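Local coordinates for protein SidF, inhibitor of growth family, member 3 (Legionella pneumophila subsp. pneumophila, PDB 4FYE) that dephosphorylates phosphoinositides, probably removing the 3-phosphate of phosphatidylinositol 3,4,5-trisphosphate as a membrane-associated Legionella enzyme, at residues 355-361 against 640-645; 410-414 against 447-451. The protein carries 1 engineered substitution. All blocks are in the same frame, centred on the assembly; numbering follows the deposited sequence.

Interaction 1: 355-361 against 640-645; sequences TECYTQV and YANTKG
The Tyr640 ring carries Thr355 OG1 over one face, 3.3 Å above its plane and toward the rim, while Cys357 CB meets its edge. The Tyr358 ring instead presents an edge to the partner strand, with Thr643 C and Lys644 N in its plane, and Gln360 CB lies over one face; Arg273 adds a cation-pi contact. Strands 353-360 and 641-645, the latter outermost on this side of a four-stranded mixed sheet, pair in parallel: Cys357 N donates to Ala641 O and Thr359 N to Thr643 O. Cys357 O is gripped twice: Thr643 N and Asn642 ND2, each 3.1 Å from Cys357 O, reach it from opposite faces of its carbonyl plane. A chi1 of 166° sets the Asn642 amide beside its own carbonyl carbon, from where ND2 also donates to Thr359 OG1, which lies in the amide plane at 3.3 Å from Asn642 ND2. On the face bearing Glu356 and Tyr358, Thr643 OG1 donates a hydrogen bond of 2.7 Å to the anti lone pair of Glu356 OE1. The extended Glu356 chain crosses Thr643 at about a right angle; its carboxylate also has Arg273, Tyr410 and Gln298 as partners. A buried carboxylate so surrounded by donors is likely to remain ionised, and the strand pairing is thus reinforced by side-chain bonds on both faces of the sheet.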
loop_
_atom_site.group_PDB
_atom_site.type_symbol
_atom_site.label_atom_id
_atom_site.label_comp_id
_atom_site.label_asym_id
_atom_site.label_seq_id
_atom_site.Cartn_x
_atom_site.Cartn_y
_atom_site.Cartn_z
ATOM N N THR A 355 -13.614 -7.617 0.150
ATOM C CA THR A 355 -13.785 -6.296 0.804
ATOM C C THR A 355 -12.525 -5.455 0.924
ATOM O O THR A 355 -11.503 -5.904 1.412
ATOM C CB THR A 355 -14.738 -6.288 2.034
ATOM O OG1 THR A 355 -14.257 -5.400 3.070
ATOM C CG2 THR A 355 -15.070 -7.666 2.571
ATOM N N GLU A 356 -12.576 -4.238 0.387
ATOM C CA GLU A 356 -11.421 -3.379 0.417
ATOM C C GLU A 356 -11.524 -2.312 1.494
ATOM O O GLU A 356 -12.538 -1.621 1.567
ATOM C CB GLU A 356 -11.230 -2.719 -0.925
ATOM C CG GLU A 356 -10.002 -1.831 -0.978
ATOM C CD GLU A 356 -9.935 -0.898 -2.214
ATOM O OE1 GLU A 356 -8.935 -0.131 -2.264
ATOM O OE2 GLU A 356 -10.823 -0.934 -3.139
ATOM N N CYS A 357 -10.468 -2.174 2.312
ATOM C CA CYS A 357 -10.352 -1.075 3.277
ATOM C C CYS A 357 -9.185 -0.152 2.860
ATOM O O CYS A 357 -8.004 -0.485 3.003
ATOM C CB CYS A 357 -10.136 -1.616 4.702
ATOM S SG CYS A 357 -9.846 -0.287 5.940
ATOM N N TYR A 358 -9.510 0.997 2.315
ATOM C CA TYR A 358 -8.484 1.883 1.791
ATOM C C TYR A 358 -8.167 2.916 2.877
ATOM O O TYR A 358 -8.958 3.783 3.135
ATOM C CB TYR A 358 -8.991 2.482 0.462
ATOM C CG TYR A 358 -8.099 3.511 -0.141
ATOM C CD1 TYR A 358 -6.712 3.386 -0.099
ATOM C CD2 TYR A 358 -8.628 4.604 -0.804
ATOM C CE1 TYR A 358 -5.893 4.356 -0.671
ATOM C CE2 TYR A 358 -7.817 5.586 -1.337
ATOM C CZ TYR A 358 -6.455 5.471 -1.267
ATOM O OH TYR A 358 -5.655 6.461 -1.842
ATOM N N THR A 359 -7.054 2.819 3.587
ATOM C CA THR A 359 -6.769 3.939 4.510
ATOM C C THR A 359 -5.884 4.969 3.797
ATOM O O THR A 359 -4.682 4.813 3.675
ATOM C CB THR A 359 -6.171 3.485 5.829
ATOM O OG1 THR A 359 -5.133 2.618 5.523
ATOM C CG2 THR A 359 -7.238 2.652 6.677
ATOM N N GLN A 360 -6.517 6.016 3.295
ATOM C CA GLN A 360 -5.785 7.046 2.568
ATOM C C GLN A 360 -5.198 8.045 3.566
ATOM O O GLN A 360 -5.748 8.246 4.675
ATOM C CB GLN A 360 -6.766 7.757 1.648
ATOM C CG GLN A 360 -6.170 8.696 0.646
ATOM C CD GLN A 360 -7.265 9.430 -0.148
ATOM O OE1 GLN A 360 -8.209 10.032 0.431
ATOM N NE2 GLN A 360 -7.136 9.397 -1.479
ATOM N N VAL A 361 -4.133 8.718 3.146
ATOM C CA VAL A 361 -3.306 9.486 4.049
ATOM C C VAL A 361 -2.795 10.860 3.457
ATOM O O VAL A 361 -1.997 11.549 4.024
ATOM C CB VAL A 361 -2.254 8.477 4.548
ATOM C CG1 VAL A 361 -0.878 8.785 4.073
ATOM C CG2 VAL A 361 -2.414 8.162 6.024
ATOM N N TYR A 640 -10.074 -8.093 5.884
ATOM C CA TYR A 640 -10.182 -7.306 4.632
ATOM C C TYR A 640 -8.825 -7.186 3.920
ATOM O O TYR A 640 -7.788 -7.519 4.491
ATOM C CB TYR A 640 -10.708 -5.891 4.929
ATOM C CG TYR A 640 -12.024 -5.891 5.652
ATOM C CD1 TYR A 640 -12.835 -7.023 5.638
ATOM C CD2 TYR A 640 -12.485 -4.757 6.327
ATOM C CE1 TYR A 640 -14.085 -7.049 6.319
ATOM C CE2 TYR A 640 -13.719 -4.762 7.024
ATOM C CZ TYR A 640 -14.532 -5.893 6.994
ATOM O OH TYR A 640 -15.758 -5.914 7.647
ATOM N N ALA A 641 -8.842 -6.795 2.650
ATOM C CA ALA A 641 -7.645 -6.460 1.957
ATOM C C ALA A 641 -7.319 -4.957 2.236
ATOM O O ALA A 641 -8.063 -4.094 1.782
ATOM C CB ALA A 641 -7.855 -6.680 0.482
ATOM N N ASN A 642 -6.265 -4.631 2.997
ATOM C CA ASN A 642 -5.946 -3.207 3.270
ATOM C C ASN A 642 -5.037 -2.546 2.179
ATOM O O ASN A 642 -3.860 -2.944 1.994
ATOM C CB ASN A 642 -5.388 -3.038 4.704
ATOM C CG ASN A 642 -4.728 -1.662 4.933
ATOM O OD1 ASN A 642 -3.501 -1.580 5.082
ATOM N ND2 ASN A 642 -5.510 -0.586 4.881
ATOM N N THR A 643 -5.606 -1.603 1.423
ATOM C CA THR A 643 -4.860 -0.747 0.449
ATOM C C THR A 643 -4.571 0.633 1.118
ATOM O O THR A 643 -5.326 1.089 1.973
ATOM C CB THR A 643 -5.695 -0.480 -0.824
ATOM O OG1 THR A 643 -6.971 0.124 -0.441
ATOM C CG2 THR A 643 -6.043 -1.822 -1.568
ATOM N N LYS A 644 -3.504 1.307 0.692
ATOM C CA LYS A 644 -2.970 2.459 1.369
ATOM C C LYS A 644 -2.033 3.244 0.438
ATOM O O LYS A 644 -1.372 2.688 -0.467
ATOM C CB LYS A 644 -2.269 2.117 2.708
ATOM C CG LYS A 644 -1.343 0.966 2.615
ATOM C CD LYS A 644 -0.929 0.540 4.028
ATOM C CE LYS A 644 -0.299 -0.848 4.044
ATOM N NZ LYS A 644 -1.384 -1.825 3.686
ATOM N N GLY A 645 -2.027 4.563 0.656
ATOM C CA GLY A 645 -1.744 5.444 -0.447
ATOM C C GLY A 645 -1.820 6.960 -0.229
ATOM O O GLY A 645 -2.560 7.577 0.629
#

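Interaction 2: 410-414 against 447-451; sequences YQARM and QMTDD
Arg413 and Asp451 meet across this contact in a side-on salt bridge, a worked case of a buried pair in which each of the three guanidinium nitrogens donates at least one hydrogen bond. Arg413 NE donates to Asp451 OD2 at 3.1 Å, close to the guanidinium plane, and Arg413 NH2 donates to Asp451 OD1 at 3.0 Å, on the syn lone pair. Arg413 NH2 also reaches Asp451 OD2 at 3.1 Å, so OD2 takes two donors from the arginine, and the hydroxyl of Tyr640 is a further partner. The guanidinium and carboxylate planes are turned 44° from each other, so the pairing is not flat. The remaining nitrogen turns back to its own strand: Arg413 NH1 donates to Ala412 O (3.0 Å) from above that carbonyl's plane. A bend at chi2 (-88°) gives the side chain the fold that allows both engagements. Gln447 CB sits over one face of the guanidinium, 3.6 Å above its plane, and Gln447 OE1 touches Arg413 CD without a polar bond between them. Met448 SD lies near the plane at the guanidinium edge, nearest to Arg413 CD. In the helix, Gln447 O accepts from Asp451 N. Strand 402-416 thus faces helix 438-458 through Arg413, while Ala412 and Met414 point away and pack on helix 373-387; beyond the contact, Met448 rests on Met631 and Leu634 of helix 626-637.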
loop_
_atom_site.group_PDB
_atom_site.type_symbol
_atom_site.label_atom_id
_atom_site.label_comp_id
_atom_site.label_asym_id
_atom_site.label_seq_id
_atom_site.Cartn_x
_atom_site.Cartn_y
_atom_site.Cartn_z
ATOM N N TYR A 410 -18.267 -6.863 -4.214
ATOM C CA TYR A 410 -17.380 -5.817 -3.636
ATOM C C TYR A 410 -18.011 -5.056 -2.465
ATOM O O TYR A 410 -19.213 -4.815 -2.433
ATOM C CB TYR A 410 -16.842 -4.894 -4.724
ATOM C CG TYR A 410 -15.884 -3.824 -4.271
ATOM C CD1 TYR A 410 -14.507 -4.079 -4.115
ATOM C CD2 TYR A 410 -16.357 -2.519 -4.013
ATOM C CE1 TYR A 410 -13.646 -3.059 -3.694
ATOM C CE2 TYR A 410 -15.514 -1.505 -3.636
ATOM C CZ TYR A 410 -14.181 -1.763 -3.472
ATOM O OH TYR A 410 -13.415 -0.734 -3.045
ATOM N N GLN A 411 -17.197 -4.760 -1.460
ATOM C CA GLN A 411 -17.591 -3.932 -0.332
ATOM C C GLN A 411 -16.440 -2.976 -0.051
ATOM O O GLN A 411 -15.303 -3.409 0.111
ATOM C CB GLN A 411 -17.855 -4.775 0.909
ATOM C CG GLN A 411 -19.057 -5.706 0.771
ATOM C CD GLN A 411 -19.527 -6.254 2.112
ATOM O OE1 GLN A 411 -19.206 -7.394 2.471
ATOM N NE2 GLN A 411 -20.286 -5.443 2.864
ATOM N N ALA A 412 -16.761 -1.693 0.009
ATOM C CA ALA A 412 -15.847 -0.636 0.267
ATOM C C ALA A 412 -15.816 -0.125 1.730
ATOM O O ALA A 412 -16.832 -0.043 2.435
ATOM C CB ALA A 412 -16.230 0.516 -0.603
ATOM N N ARG A 413 -14.621 0.226 2.169
ATOM C CA ARG A 413 -14.481 1.012 3.350
ATOM C C ARG A 413 -13.294 1.956 3.072
ATOM O O ARG A 413 -12.187 1.533 2.738
ATOM C CB ARG A 413 -14.208 0.149 4.589
ATOM C CG ARG A 413 -15.075 -1.084 4.825
ATOM C CD ARG A 413 -16.232 -0.590 5.592
ATOM N NE ARG A 413 -17.048 -1.649 6.106
ATOM C CZ ARG A 413 -18.175 -2.035 5.519
ATOM N NH1 ARG A 413 -18.544 -1.457 4.383
ATOM N NH2 ARG A 413 -18.929 -2.986 6.072
ATOM N N MET A 414 -13.534 3.246 3.231
ATOM C CA MET A 414 -12.560 4.174 2.870
ATOM C C MET A 414 -12.472 5.188 3.944
ATOM O O MET A 414 -13.515 5.698 4.343
ATOM C CB MET A 414 -12.901 4.860 1.580
ATOM C CG MET A 414 -11.796 5.879 1.359
ATOM S SD MET A 414 -12.004 6.639 -0.207
ATOM C CE MET A 414 -10.674 7.767 -0.336
ATOM N N GLN A 447 -19.099 2.229 10.092
ATOM C CA GLN A 447 -19.069 0.945 9.377
ATOM C C GLN A 447 -18.196 -0.056 10.094
ATOM O O GLN A 447 -18.623 -1.165 10.371
ATOM C CB GLN A 447 -18.532 1.133 7.984
ATOM C CG GLN A 447 -19.356 2.102 7.171
ATOM C CD GLN A 447 -18.790 2.329 5.781
ATOM O OE1 GLN A 447 -17.623 2.672 5.605
ATOM N NE2 GLN A 447 -19.626 2.124 4.783
ATOM N N MET A 448 -16.984 0.375 10.429
ATOM C CA MET A 448 -15.952 -0.501 10.973
ATOM C C MET A 448 -16.366 -0.880 12.358
ATOM O O MET A 448 -16.121 -1.985 12.812
ATOM C CB MET A 448 -14.580 0.234 11.032
ATOM C CG MET A 448 -13.969 0.569 9.670
ATOM S SD MET A 448 -13.533 -0.944 8.781
ATOM C CE MET A 448 -11.996 -1.440 9.595
ATOM N N THR A 449 -16.988 0.041 13.062
ATOM C CA THR A 449 -17.452 -0.344 14.347
ATOM C C THR A 449 -18.628 -1.346 14.248
ATOM O O THR A 449 -18.621 -2.358 14.944
ATOM C CB THR A 449 -17.635 0.841 15.358
ATOM O OG1 THR A 449 -18.867 0.678 16.045
ATOM C CG2 THR A 449 -17.612 2.226 14.727
ATOM N N ASP A 450 -19.605 -1.114 13.371
ATOM C CA ASP A 450 -20.691 -2.122 13.136
ATOM C C ASP A 450 -20.107 -3.519 12.731
ATOM O O ASP A 450 -20.492 -4.549 13.309
ATOM C CB ASP A 450 -21.774 -1.590 12.144
ATOM C CG ASP A 450 -22.654 -0.393 12.749
ATOM O OD1 ASP A 450 -23.290 -0.579 13.817
ATOM O OD2 ASP A 450 -22.750 0.729 12.160
ATOM N N ASP A 451 -19.114 -3.540 11.815
ATOM C CA ASP A 451 -18.447 -4.804 11.421
ATOM C C ASP A 451 -17.828 -5.468 12.610
ATOM O O ASP A 451 -17.805 -6.691 12.698
ATOM C CB ASP A 451 -17.310 -4.593 10.425
ATOM C CG ASP A 451 -17.761 -3.995 9.143
ATOM O OD1 ASP A 451 -18.963 -3.687 9.015
ATOM O OD2 ASP A 451 -16.917 -3.819 8.260
#

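The centres of the two contacts are 11 Å apart, and both draw on one four-stranded mixed sheet in which strand 353-360 lies between strands 402-416 and 641-645. Along the chain the order is 355-361, 410-414, 447-451, 640-645: interaction 2 closes between the halves of interaction 1, whose strands pair across 278 intervening, mostly helical residues. Two probable hydrogen bonds join the contacts directly, Tyr640 to Asp451 and Glu356 to Tyr410. Strand 641-645 is followed by a loop and helix 652-668, an arrangement consistent with the phosphate-binding loop of cysteine-based phosphatases; interaction 1 would then pair the strand leading into that loop with its neighbour 353-360. Interaction 2 ties the sheet to helix 438-458.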